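Local coordinates for protein V-type ATPase 116 kDa subunit (Meiothermus ruber, PDB 3RRK) that probably forms part of the proton-pumping rotary V-type ATPase as its subunit I, of which this chain is the cytoplasmic N-terminal domain, at residues A99-R102 with P103-R107; A20-K23 with R24-R27. All blocks are in the same frame, centred on the assembly; numbering follows the deposited sequence. Where two conformers were deposited one is given.

Contact 1 of 2, residues A99-R102 with P103-R107; sequences AVLR and PVASR
Arg102 curls alongside the helix toward Ser106, one turn further on. Bends at chi2 and chi3 (-89° and 51°) turn the chain along the helix, which brings NH1 to Ser106 OG at 2.8 Å. The hydroxyl lies near the edge of the guanidinium but somewhat out of its plane, and the N-H points at it only moderately straight (141°). Ser106 holds OG beside its own backbone N, opposite the carbonyl carbon. The bond is tentative, because Arg102 was modelled in two conformers. The same NH1 also lies 3.6 Å from Ala105 CB, which approaches the guanidinium obliquely. With the Ser106 hydroxyl gone, as with an alanine here, the Arg102 guanidinium is likely to lose this acceptor and be freer to turn. Beneath the side chains, Ala105 N donates to Leu101 O (2.7 Å) and Ser106 N to Arg102 O (3.0 Å). Leu101 and Ala105 share a buried side, Leu101 CD1 lying 4.3 Å from Ala105 CB. Leu101 and Val104 both rest on Leu260 of helix 224-281, while Leu101 and Ala105 meet helix 56-79 at Val68 and Ser75. Pro103 has no N-H for the preceding turn; instead its CD stands 3.5 Å from Ala99 O. Val104 N likewise makes no bond to Val100 O, which Val104 CG2 faces at 3.6 Å. Both interruptions mark a proline kink inside a long helix, 94-138, packed against neighbouring helices.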
loop_
_atom_site.group_PDB
_atom_site.type_symbol
_atom_site.label_atom_id
_atom_site.label_comp_id
_atom_site.label_asym_id
_atom_site.label_seq_id
_atom_site.Cartn_x
_atom_site.Cartn_y
_atom_site.Cartn_z
ATOM N N ALA A 99 22.737 0.664 -4.710
ATOM C CA ALA A 99 23.120 -0.610 -5.335
ATOM C C ALA A 99 22.690 -1.782 -4.472
ATOM O O ALA A 99 22.380 -2.858 -4.984
ATOM C CB ALA A 99 24.629 -0.664 -5.604
ATOM N N VAL A 100 22.679 -1.560 -3.162
ATOM C CA VAL A 100 22.271 -2.564 -2.186
ATOM C C VAL A 100 20.752 -2.746 -2.148
ATOM O O VAL A 100 20.260 -3.825 -1.841
ATOM C CB VAL A 100 22.807 -2.197 -0.762
ATOM C CG1 VAL A 100 22.185 -3.073 0.339
ATOM C CG2 VAL A 100 24.314 -2.308 -0.746
ATOM N N LEU A 101 20.021 -1.698 -2.497
ATOM C CA LEU A 101 18.583 -1.659 -2.281
ATOM C C LEU A 101 17.730 -2.040 -3.495
ATOM O O LEU A 101 16.639 -2.573 -3.322
ATOM C CB LEU A 101 18.180 -0.268 -1.780
ATOM C CG LEU A 101 16.692 0.038 -1.587
ATOM C CD1 LEU A 101 16.122 -0.825 -0.453
ATOM C CD2 LEU A 101 16.486 1.545 -1.283
ATOM N N ARG A 102 18.211 -1.769 -4.704
ATOM C CA ARG A 102 17.406 -2.036 -5.897
ATOM C C ARG A 102 16.921 -3.481 -5.997
ATOM O O ARG A 102 15.732 -3.726 -6.178
ATOM C CB ARG A 102 18.147 -1.638 -7.173
ATOM C CG ARG A 102 17.657 -0.344 -7.769
ATOM C CD ARG A 102 16.522 -0.566 -8.744
ATOM N NE ARG A 102 15.440 -1.387 -8.205
ATOM C CZ ARG A 102 14.318 -0.909 -7.673
ATOM N NH1 ARG A 102 13.400 -1.751 -7.227
ATOM N NH2 ARG A 102 14.113 0.400 -7.577
ATOM N N PRO A 103 17.839 -4.445 -5.877
ATOM C CA PRO A 103 17.435 -5.841 -6.005
ATOM C C PRO A 103 16.436 -6.219 -4.922
ATOM O O PRO A 103 15.462 -6.927 -5.190
ATOM C CB PRO A 103 18.747 -6.601 -5.776
ATOM C CG PRO A 103 19.823 -5.604 -6.014
ATOM C CD PRO A 103 19.266 -4.314 -5.549
ATOM N N VAL A 104 16.704 -5.765 -3.703
ATOM C CA VAL A 104 15.853 -6.037 -2.564
ATOM C C VAL A 104 14.465 -5.409 -2.713
ATOM O O VAL A 104 13.456 -6.041 -2.437
ATOM C CB VAL A 104 16.506 -5.506 -1.269
ATOM C CG1 VAL A 104 15.528 -5.586 -0.105
ATOM C CG2 VAL A 104 17.779 -6.281 -0.975
ATOM N N ALA A 105 14.420 -4.158 -3.138
ATOM C CA ALA A 105 13.149 -3.483 -3.341
ATOM C C ALA A 105 12.308 -4.128 -4.465
ATOM O O ALA A 105 11.084 -4.243 -4.356
ATOM C CB ALA A 105 13.381 -2.010 -3.615
ATOM N N SER A 106 12.968 -4.546 -5.542
ATOM C CA SER A 106 12.278 -5.234 -6.624
ATOM C C SER A 106 11.706 -6.579 -6.170
ATOM O O SER A 106 10.574 -6.923 -6.488
ATOM C CB SER A 106 13.206 -5.425 -7.812
ATOM O OG SER A 106 13.321 -4.212 -8.519
ATOM N N ARG A 107 12.487 -7.338 -5.423
ATOM C CA ARG A 107 12.000 -8.612 -4.936
ATOM C C ARG A 107 10.861 -8.410 -3.970
ATOM O O ARG A 107 9.887 -9.146 -3.997
ATOM C CB ARG A 107 13.108 -9.423 -4.281
ATOM C CG ARG A 107 13.804 -10.384 -5.228
ATOM C CD ARG A 107 15.106 -10.882 -4.622
ATOM N NE ARG A 107 14.897 -11.765 -3.473
ATOM C CZ ARG A 107 15.688 -11.800 -2.398
ATOM N NH1 ARG A 107 16.735 -10.975 -2.301
ATOM N NH2 ARG A 107 15.427 -12.652 -1.407
#

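Contact 2 of 2, residues A20-K23 with R24-R27; sequences AGPK and RLAR
Pro22 and Leu25 pack across the turn, the proline ring meeting the leucine branch at an angle, with Pro22 CG 3.5 Å from Leu25 CD1. The ring also borders Arg24, whose NE comes obliquely to within 4.0 Å of Pro22 CB. Arg24 sets CG beside its backbone N, opposite the carbonyl carbon (chi1 -48°), and a bend at chi3 swings the guanidinium back over the turn. There Leu25 CD1 sits over one guanidinium face, near the rim, so the same methyl touches both the proline ring and the flat cation. Two backbone bonds hold the turn from which these side chains project. Leu25 N donates to Pro22 O at 3.2 Å, and Ala26 N to Lys23 O at 2.9 Å; in both, the donor stands well above the carbonyl plane. These close two overlapping four-residue beta turns, 22-25 and 23-26, that carry the chain into the helix. Ala26 CB lies 3.3 Å from Lys23 O, beside the second bond. Leu25, at the N-cap position, has no polar side chain with which to cap the helix. Further out, Ala26 touches Ala287, while Arg24 touches Leu308. Residues 20-27 thus lead from the end of strand 15-21, which lies between strands 287-293 and 310-313 of the antiparallel sheet (Gly21 bonds through its backbone to Ala287, Ala20 to Asp310), into helix 26-36.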
loop_
_atom_site.group_PDB
_atom_site.type_symbol
_atom_site.label_atom_id
_atom_site.label_comp_id
_atom_site.label_asym_id
_atom_site.label_seq_id
_atom_site.Cartn_x
_atom_site.Cartn_y
_atom_site.Cartn_z
ATOM N N ALA A 20 19.141 28.651 10.995
ATOM C CA ALA A 20 17.907 29.393 10.831
ATOM C C ALA A 20 16.822 28.813 11.738
ATOM O O ALA A 20 16.880 27.644 12.120
ATOM C CB ALA A 20 17.468 29.393 9.369
ATOM N N GLY A 21 15.846 29.641 12.099
ATOM C CA GLY A 21 14.745 29.190 12.920
ATOM C C GLY A 21 13.596 30.169 12.869
ATOM O O GLY A 21 13.550 31.051 12.010
ATOM N N PRO A 22 12.643 30.009 13.787
ATOM C CA PRO A 22 11.585 31.012 13.920
ATOM C C PRO A 22 12.183 32.286 14.484
ATOM O O PRO A 22 13.232 32.222 15.121
ATOM C CB PRO A 22 10.629 30.380 14.938
ATOM C CG PRO A 22 11.475 29.394 15.703
ATOM C CD PRO A 22 12.503 28.891 14.738
ATOM N N LYS A 23 11.545 33.425 14.244
ATOM C CA LYS A 23 12.003 34.671 14.849
ATOM C C LYS A 23 11.867 34.629 16.363
ATOM O O LYS A 23 12.664 35.234 17.069
ATOM C CB LYS A 23 11.262 35.882 14.280
ATOM C CG LYS A 23 11.708 36.258 12.885
ATOM C CD LYS A 23 11.629 37.756 12.658
ATOM C CE LYS A 23 12.354 38.141 11.374
ATOM N NZ LYS A 23 12.361 39.614 11.158
ATOM N N ARG A 24 10.863 33.907 16.853
ATOM C CA ARG A 24 10.647 33.764 18.289
ATOM C C ARG A 24 11.944 33.398 18.982
ATOM O O ARG A 24 12.196 33.827 20.106
ATOM C CB ARG A 24 9.648 32.651 18.593
ATOM C CG ARG A 24 8.367 32.661 17.794
ATOM C CD ARG A 24 7.456 31.510 18.241
ATOM N NE ARG A 24 8.053 30.191 18.015
ATOM C CZ ARG A 24 8.278 29.286 18.967
ATOM N NH1 ARG A 24 7.955 29.544 20.228
ATOM N NH2 ARG A 24 8.825 28.116 18.658
ATOM N N LEU A 25 12.759 32.588 18.311
ATOM C CA LEU A 25 13.958 32.043 18.934
ATOM C C LEU A 25 15.230 32.760 18.528
ATOM O O LEU A 25 16.327 32.242 18.736
ATOM C CB LEU A 25 14.102 30.553 18.625
ATOM C CG LEU A 25 13.276 29.588 19.473
ATOM C CD1 LEU A 25 11.782 29.712 19.184
ATOM C CD2 LEU A 25 13.761 28.172 19.234
ATOM N N ALA A 26 15.097 33.945 17.948
ATOM C CA ALA A 26 16.279 34.707 17.568
ATOM C C ALA A 26 17.265 34.785 18.735
ATOM O O ALA A 26 18.465 34.554 18.556
ATOM C CB ALA A 26 15.893 36.089 17.094
ATOM N N ARG A 27 16.735 35.072 19.925
ATOM C CA ARG A 27 17.544 35.317 21.123
ATOM C C ARG A 27 18.049 34.061 21.829
ATOM O O ARG A 27 19.206 34.004 22.250
ATOM C CB ARG A 27 16.772 36.178 22.138
ATOM C CG ARG A 27 16.622 37.647 21.775
ATOM C CD ARG A 27 15.633 38.317 22.706
ATOM N NE ARG A 27 14.467 37.464 22.922
ATOM C CZ ARG A 27 13.389 37.818 23.615
ATOM N NH1 ARG A 27 13.320 39.026 24.167
ATOM N NH2 ARG A 27 12.380 36.960 23.748
#

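Overall arrangement
Contacts 1 and 2 belong to different parts of an elongated chain, contact 2 coming first in sequence. Their centres are 42 Å apart and their nearest atoms about 29 Å, so they do not touch. The centre of contact 2 lies about 39 Å, and that of contact 1 about 18 Å, from the centre of the chain. Contact 2 is at the surface of the N-terminal proximal lobe, where it links a strand of the four-stranded sheet to a helix. Contact 1 is partly buried on helix 94-138, against helices 56-79 and 224-281 of the elongated middle of the chain. One residue range turns the backbone from strand to helix; the other bends a helix already under way.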